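PDB 2R0B: Serine/threonine/tyrosine-interacting protein from Homo sapiens, which is a catalytically inactive phosphatase that holds ERK1/ERK2 in the nucleus and, by binding the F-box of FBXW7, blocks assembly of that protein into its SCF ubiquitin ligase. Local coordinates for residues N43-A46 / N47-P51; V141-L144 / Q145-E148. One frame throughout, in Å; residues are numbered along the deposited sequence.

How the contacts relate
Both contacts are local and belong to the same dual-specificity phosphatase-type domain, contact 1 in the loop between strands 36-41 and 58-63, contact 2 on the last helix, 138-152. They do not touch: their centres are 27 Å apart and their nearest atoms about 16 Å apart. Only contact 1 reaches the phosphate-binding loop of the inactive phosphatase site, where E45 pairs with R103. A sulfate lies about 5 Å from the E45 side chain. Contact 2 meets a different sulfate, held by Q145 together with R121 and far from that loop. Both ions probably come from the crystallisation liquor.

Contact 1. Residues N43-A46 / N47-P51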
ATOM      1  N   ASN A  43       6.364  14.937   2.115  1.00 19.27           N
ATOM      2  CA  ASN A  43       5.708  16.180   2.463  1.00 20.11           C
ATOM      3  C   ASN A  43       5.611  17.135   1.263  1.00 19.52           C
ATOM      4  O   ASN A  43       4.598  17.819   1.095  1.00 19.61           O
ATOM      5  CB  ASN A  43       6.389  16.839   3.659  1.00 20.55           C
ATOM      6  CG  ASN A  43       6.210  16.042   4.936  1.00 22.99           C
ATOM      7  OD1 ASN A  43       5.160  15.424   5.166  1.00 24.55           O
ATOM      8  ND2 ASN A  43       7.253  16.042   5.782  1.00 25.66           N
ATOM      9  N   ILE A  44       6.637  17.127   0.404  1.00 19.61           N
ATOM     10  CA  ILE A  44       6.643  17.978  -0.793  1.00 19.41           C
ATOM     11  C   ILE A  44       5.585  17.589  -1.833  1.00 18.47           C
ATOM     12  O   ILE A  44       5.224  18.426  -2.660  1.00 18.88           O
ATOM     13  CB  ILE A  44       8.028  18.080  -1.518  1.00 19.46           C
ATOM     14  CG1 ILE A  44       8.537  16.707  -1.953  1.00 19.90           C
ATOM     15  CG2 ILE A  44       9.051  18.814  -0.640  1.00 21.01           C
ATOM     16  CD1 ILE A  44       9.733  16.769  -2.886  1.00 20.58           C
ATOM     17  N   GLU A  45       5.106  16.337  -1.774  1.00 17.62           N
ATOM     18  CA  GLU A  45       3.984  15.856  -2.593  1.00 17.01           C
ATOM     19  C   GLU A  45       2.599  16.125  -2.004  1.00 16.58           C
ATOM     20  O   GLU A  45       1.591  15.810  -2.635  1.00 15.94           O
ATOM     21  CB  GLU A  45       4.113  14.343  -2.859  1.00 16.79           C
ATOM     22  CG  GLU A  45       5.290  13.933  -3.755  1.00 17.43           C
ATOM     23  CD  GLU A  45       5.523  12.413  -3.776  1.00 17.85           C
ATOM     24  OE1 GLU A  45       5.472  11.815  -2.697  1.00 17.81           O
ATOM     25  OE2 GLU A  45       5.822  11.829  -4.858  1.00 17.42           O
ATOM     26  N   ALA A  46       2.536  16.666  -0.784  1.00 16.72           N
ATOM     27  CA  ALA A  46       1.256  16.793  -0.076  1.00 17.16           C
ATOM     28  C   ALA A  46       0.263  17.815  -0.682  1.00 17.34           C
ATOM     29  O   ALA A  46      -0.920  17.802  -0.350  1.00 17.93           O
ATOM     30  CB  ALA A  46       1.485  17.028   1.442  1.00 17.81           C
ATOM     31  N   ASN A  47       0.731  18.646  -1.615  1.00 17.30           N
ATOM     32  CA  ASN A  47      -0.189  19.495  -2.406  1.00 16.95           C
ATOM     33  C   ASN A  47      -1.127  18.712  -3.325  1.00 17.34           C
ATOM     34  O   ASN A  47      -2.246  19.157  -3.596  1.00 17.66           O
ATOM     35  CB  ASN A  47       0.553  20.582  -3.220  1.00 16.59           C
ATOM     36  CG  ASN A  47       1.690  20.031  -4.109  1.00 18.13           C
ATOM     37  OD1 ASN A  47       2.338  19.023  -3.784  1.00 17.56           O
ATOM     38  ND2 ASN A  47       1.960  20.726  -5.222  1.00 13.69           N
ATOM     39  N   PHE A  48      -0.680  17.566  -3.839  1.00 16.60           N
ATOM     40  CA  PHE A  48      -1.535  16.798  -4.737  1.00 16.33           C
ATOM     41  C   PHE A  48      -1.840  15.378  -4.255  1.00 16.74           C
ATOM     42  O   PHE A  48      -2.713  14.722  -4.817  1.00 16.82           O
ATOM     43  CB  PHE A  48      -1.009  16.798  -6.182  1.00 16.27           C
ATOM     44  CG  PHE A  48       0.281  16.039  -6.380  1.00 15.24           C
ATOM     45  CD1 PHE A  48       0.278  14.791  -6.957  1.00 13.35           C
ATOM     46  CD2 PHE A  48       1.501  16.610  -6.058  1.00 14.11           C
ATOM     47  CE1 PHE A  48       1.442  14.094  -7.201  1.00 13.62           C
ATOM     48  CE2 PHE A  48       2.700  15.916  -6.284  1.00 14.89           C
ATOM     49  CZ  PHE A  48       2.675  14.642  -6.855  1.00 16.05           C
ATOM     50  N   ILE A  49      -1.129  14.916  -3.222  1.00 15.88           N
ATOM     51  CA  ILE A  49      -1.376  13.597  -2.649  1.00 15.49           C
ATOM     52  C   ILE A  49      -1.767  13.766  -1.175  1.00 15.11           C
ATOM     53  O   ILE A  49      -0.924  14.046  -0.311  1.00 16.51           O
ATOM     54  CB  ILE A  49      -0.188  12.636  -2.758  1.00 14.61           C
ATOM     55  CG1 ILE A  49       0.329  12.523  -4.184  1.00 15.14           C
ATOM     56  CG2 ILE A  49      -0.600  11.217  -2.291  1.00 13.99           C
ATOM     57  CD1 ILE A  49       1.595  11.715  -4.273  1.00 14.12           C
ATOM     58  N   LYS A  50      -3.047  13.574  -0.906  1.00 16.29           N
ATOM     59  CA  LYS A  50      -3.612  13.887   0.398  1.00 17.04           C
ATOM     60  C   LYS A  50      -4.975  13.214   0.587  1.00 16.53           C
ATOM     61  O   LYS A  50      -5.588  12.767  -0.382  1.00 16.05           O
ATOM     62  CB  LYS A  50      -3.761  15.408   0.522  1.00 17.39           C
ATOM     63  CG  LYS A  50      -4.960  15.958  -0.236  1.00 20.79           C
ATOM     64  CD  LYS A  50      -5.050  17.465  -0.115  1.00 26.97           C
ATOM     65  CE  LYS A  50      -4.429  18.163  -1.297  1.00 28.87           C
ATOM     66  NZ  LYS A  50      -5.358  18.207  -2.487  1.00 31.66           N
ATOM     67  N   PRO A  51      -5.450  13.115   1.835  1.00 17.20           N
ATOM     68  CA  PRO A  51      -6.814  12.592   2.030  1.00 16.85           C
ATOM     69  C   PRO A  51      -7.852  13.522   1.415  1.00 18.03           C
ATOM     70  O   PRO A  51      -7.844  14.737   1.690  1.00 19.04           O
ATOM     71  CB  PRO A  51      -6.953  12.558   3.550  1.00 18.81           C
ATOM     72  CG  PRO A  51      -5.582  12.469   4.043  1.00 16.93           C
ATOM     73  CD  PRO A  51      -4.785  13.345   3.131  1.00 16.68           C
TER
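The ring of F48 and the carboxylate of E45 stand almost perpendicular, with 89° between their planes. Carbonyl oxygen E45 O comes to the ring obliquely, 3.5 Å from F48 CD2, while the methylenes of E45 lie against the CE2-CZ side of the ring, E45 CB being 4.0 Å from F48 CE2. CG of N47 sits at the ring edge, in plane, and Y18 packs against F48 edge-to-face. The ring is brought back toward E45 because its CG lies between the backbone N and the carbonyl carbon (chi1 68°). An aromatic residue suits this place, having a broad apolar surface for both E45 and Y18.

Beneath it the chain turns round one acceptor. E45 O takes a bond from F48 N, which stands above the carbonyl plane, and a second from I49 N at 2.9 Å, nearly in line with the C=O. This turn belongs to the loop following strand 36-41 of the phosphatase fold, which runs on to the FBXW7-interacting motif F53-Q55, and it delivers the E45 carboxylate to the phosphate-binding loop, in which STYX has a glycine instead of the catalytic cysteine. OE1 accepts from Q42 N and forms a salt bridge with R103; OE2 accepts from N98 ND2. Were E45 an alanine, R103 would probably lose this charged mate, and Q42 N and N98 ND2 this acceptor.

Branched and apolar, I49 fits alongside the E45 stem, the two side chains pointing the same way with I49 CD1 3.9 Å from E45 CB. The CA-H of A46 points at I49 O, with 3.5 Å from A46 CA to that oxygen. CB and CE of K50 pass A46 O, K50 CE at 3.7 Å, while the NZ end leads away.

Contact 2. Residues V141-L144 / Q145-E148; sequences VHQL and QEYE. With SO4 (sulfate ion), chain C.
Q145 and V141 meet one turn apart on the helix, their side chains crossing at a slant, with the methyl CG1 of V141 3.9 Å from Q145 OE1. The close-packed part is the backbone. Q145 N reaches V141 O at 3.1 Å, with an almost straight N-H...O angle of 172°, and the same i to i+4 pattern carries on from E146 to H142, Y147 to Q143 and E148 to L144. Side-chain stems rest on these helix carbonyls: E146 CB is 3.3 Å from H142 O, and Q145 CG lies equally near V141 O. L144 and Y147 suit the buried side, the one as a compact apolar plug, the other as a large ring whose hydroxyl still finds a partner in E114. Q143 is firmly held too, and a glutamine suits its place because one amide can both accept, from I72 N and I73 N, and donate, to E70 O.

The outer side is looser. Q145 OE1 lies over one face of the H142 imidazole, but no closer than 4.4 Å to H142 CG, and Q145 OE1 and V141 O are both acceptors and form no bond. With CG anti to the carbonyl carbon (chi1 -60°), the extended Q145 chain lies back along the helix over V141 O. There Q145 NE2 donates to sulfate O2 at 3.0 Å, an ion, probably from the crystallisation liquor, that R121 also binds. The E146 carboxylate runs beside Q143, E146 OE1 being 3.9 Å from Q143 CG.

Helix 138-152, the last of the dual-specificity phosphatase-type domain, thus lays L144 against I109, A110 and M113 of helix 103-116, while V141, L144 and Q145 touch Y120 of helix 120-130, and Y147 packs edge-to-face on F76 of helix 76-88.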
ATOM      1  N   VAL A 141      13.547  -3.453  -1.176  1.00 14.26           N
ATOM      2  CA  VAL A 141      13.604  -4.912  -1.291  1.00 14.36           C
ATOM      3  C   VAL A 141      14.392  -5.515  -0.126  1.00 13.96           C
ATOM      4  O   VAL A 141      13.923  -6.441   0.546  1.00 12.97           O
ATOM      5  CB  VAL A 141      14.184  -5.360  -2.619  1.00 14.11           C
ATOM      6  CG1 VAL A 141      14.323  -6.904  -2.643  1.00 14.62           C
ATOM      7  CG2 VAL A 141      13.310  -4.877  -3.760  1.00 14.94           C
ATOM      8  N   HIS A 142      15.579  -4.969   0.123  1.00 14.11           N
ATOM      9  CA  HIS A 142      16.333  -5.361   1.304  1.00 14.63           C
ATOM     10  C   HIS A 142      15.515  -5.245   2.593  1.00 13.70           C
ATOM     11  O   HIS A 142      15.600  -6.133   3.451  1.00 14.81           O
ATOM     12  CB  HIS A 142      17.630  -4.560   1.407  1.00 15.33           C
ATOM     13  CG  HIS A 142      18.678  -5.002   0.440  1.00 19.57           C
ATOM     14  ND1 HIS A 142      19.813  -5.685   0.831  1.00 25.04           N
ATOM     15  CD2 HIS A 142      18.741  -4.906  -0.907  1.00 24.30           C
ATOM     16  CE1 HIS A 142      20.549  -5.955  -0.233  1.00 24.94           C
ATOM     17  NE2 HIS A 142      19.918  -5.500  -1.303  1.00 26.88           N
ATOM     18  N   GLN A 143      14.752  -4.154   2.745  1.00 13.00           N
ATOM     19  CA  GLN A 143      13.990  -3.962   3.996  1.00 13.40           C
ATOM     20  C   GLN A 143      12.841  -4.960   4.130  1.00 13.16           C
ATOM     21  O   GLN A 143      12.507  -5.377   5.247  1.00 13.66           O
ATOM     22  CB  GLN A 143      13.476  -2.533   4.141  1.00 12.92           C
ATOM     23  CG  GLN A 143      14.576  -1.539   4.435  1.00 13.09           C
ATOM     24  CD  GLN A 143      14.079  -0.127   4.481  1.00 13.99           C
ATOM     25  OE1 GLN A 143      13.163   0.218   5.255  1.00 15.37           O
ATOM     26  NE2 GLN A 143      14.697   0.722   3.669  1.00 15.26           N
ATOM     27  N   LEU A 144      12.266  -5.354   2.991  1.00 13.20           N
ATOM     28  CA  LEU A 144      11.248  -6.411   2.980  1.00 13.92           C
ATOM     29  C   LEU A 144      11.815  -7.741   3.497  1.00 13.41           C
ATOM     30  O   LEU A 144      11.214  -8.407   4.342  1.00 14.67           O
ATOM     31  CB  LEU A 144      10.693  -6.555   1.567  1.00 14.14           C
ATOM     32  CG  LEU A 144       9.736  -5.390   1.302  1.00 14.38           C
ATOM     33  CD1 LEU A 144       9.493  -5.224  -0.200  1.00 14.69           C
ATOM     34  CD2 LEU A 144       8.405  -5.589   2.073  1.00 13.87           C
ATOM     35  N   GLN A 145      12.978  -8.112   2.969  1.00 14.05           N
ATOM     36  CA  GLN A 145      13.718  -9.297   3.413  1.00 13.86           C
ATOM     37  C   GLN A 145      14.129  -9.232   4.890  1.00 14.02           C
ATOM     38  O   GLN A 145      14.063 -10.236   5.628  1.00 14.03           O
ATOM     39  CB  GLN A 145      14.913  -9.493   2.462  1.00 14.20           C
ATOM     40  CG  GLN A 145      14.450  -9.702   1.003  1.00 14.69           C
ATOM     41  CD  GLN A 145      15.587  -9.605  -0.009  1.00 14.99           C
ATOM     42  OE1 GLN A 145      16.426  -8.705   0.059  1.00 16.39           O
ATOM     43  NE2 GLN A 145      15.613 -10.537  -0.961  1.00 16.62           N
ATOM     44  N   GLU A 146      14.516  -8.040   5.325  1.00 13.14           N
ATOM     45  CA  GLU A 146      14.963  -7.800   6.683  1.00 13.73           C
ATOM     46  C   GLU A 146      13.796  -8.005   7.662  1.00 14.19           C
ATOM     47  O   GLU A 146      13.991  -8.533   8.742  1.00 15.28           O
ATOM     48  CB  GLU A 146      15.539  -6.377   6.777  1.00 13.32           C
ATOM     49  CG  GLU A 146      16.019  -5.906   8.158  1.00 13.99           C
ATOM     50  CD  GLU A 146      16.253  -4.408   8.210  1.00 15.80           C
ATOM     51  OE1 GLU A 146      16.147  -3.736   7.185  1.00 16.73           O
ATOM     52  OE2 GLU A 146      16.525  -3.874   9.315  1.00 22.00           O
ATOM     53  N   TYR A 147      12.596  -7.596   7.259  1.00 14.33           N
ATOM     54  CA  TYR A 147      11.415  -7.668   8.094  1.00 14.60           C
ATOM     55  C   TYR A 147      10.976  -9.134   8.182  1.00 14.85           C
ATOM     56  O   TYR A 147      10.536  -9.586   9.234  1.00 14.62           O
ATOM     57  CB  TYR A 147      10.306  -6.765   7.515  1.00 15.39           C
ATOM     58  CG  TYR A 147       9.013  -6.766   8.312  1.00 16.13           C
ATOM     59  CD1 TYR A 147       8.991  -6.353   9.653  1.00 17.03           C
ATOM     60  CD2 TYR A 147       7.813  -7.180   7.720  1.00 15.92           C
ATOM     61  CE1 TYR A 147       7.793  -6.370  10.388  1.00 19.39           C
ATOM     62  CE2 TYR A 147       6.616  -7.203   8.444  1.00 16.90           C
ATOM     63  CZ  TYR A 147       6.611  -6.791   9.770  1.00 18.17           C
ATOM     64  OH  TYR A 147       5.430  -6.805  10.497  1.00 20.67           O
ATOM     65  N   GLU A 148      11.125  -9.878   7.086  1.00 15.18           N
ATOM     66  CA  GLU A 148      10.811 -11.299   7.137  1.00 15.76           C
ATOM     67  C   GLU A 148      11.709 -12.007   8.156  1.00 16.37           C
ATOM     68  O   GLU A 148      11.243 -12.848   8.931  1.00 16.37           O
ATOM     69  CB  GLU A 148      10.933 -11.955   5.756  1.00 15.86           C
ATOM     70  CG  GLU A 148      10.641 -13.437   5.770  1.00 16.05           C
ATOM     71  CD  GLU A 148      10.975 -14.159   4.455  1.00 17.18           C
ATOM     72  OE1 GLU A 148      12.089 -13.974   3.910  1.00 16.35           O
ATOM     73  OE2 GLU A 148      10.125 -14.958   3.971  1.00 19.48           O
TER
HETATM   74  S   SO4 C   2      14.096 -14.049  -1.436  1.00 25.37           S
HETATM   75  O1  SO4 C   2      14.166 -15.344  -0.732  1.00 30.55           O
HETATM   76  O2  SO4 C   2      14.071 -13.071  -0.353  1.00 26.07           O
HETATM   77  O3  SO4 C   2      15.255 -13.914  -2.302  1.00 31.42           O
HETATM   78  O4  SO4 C   2      12.864 -14.060  -2.209  1.00 28.73           O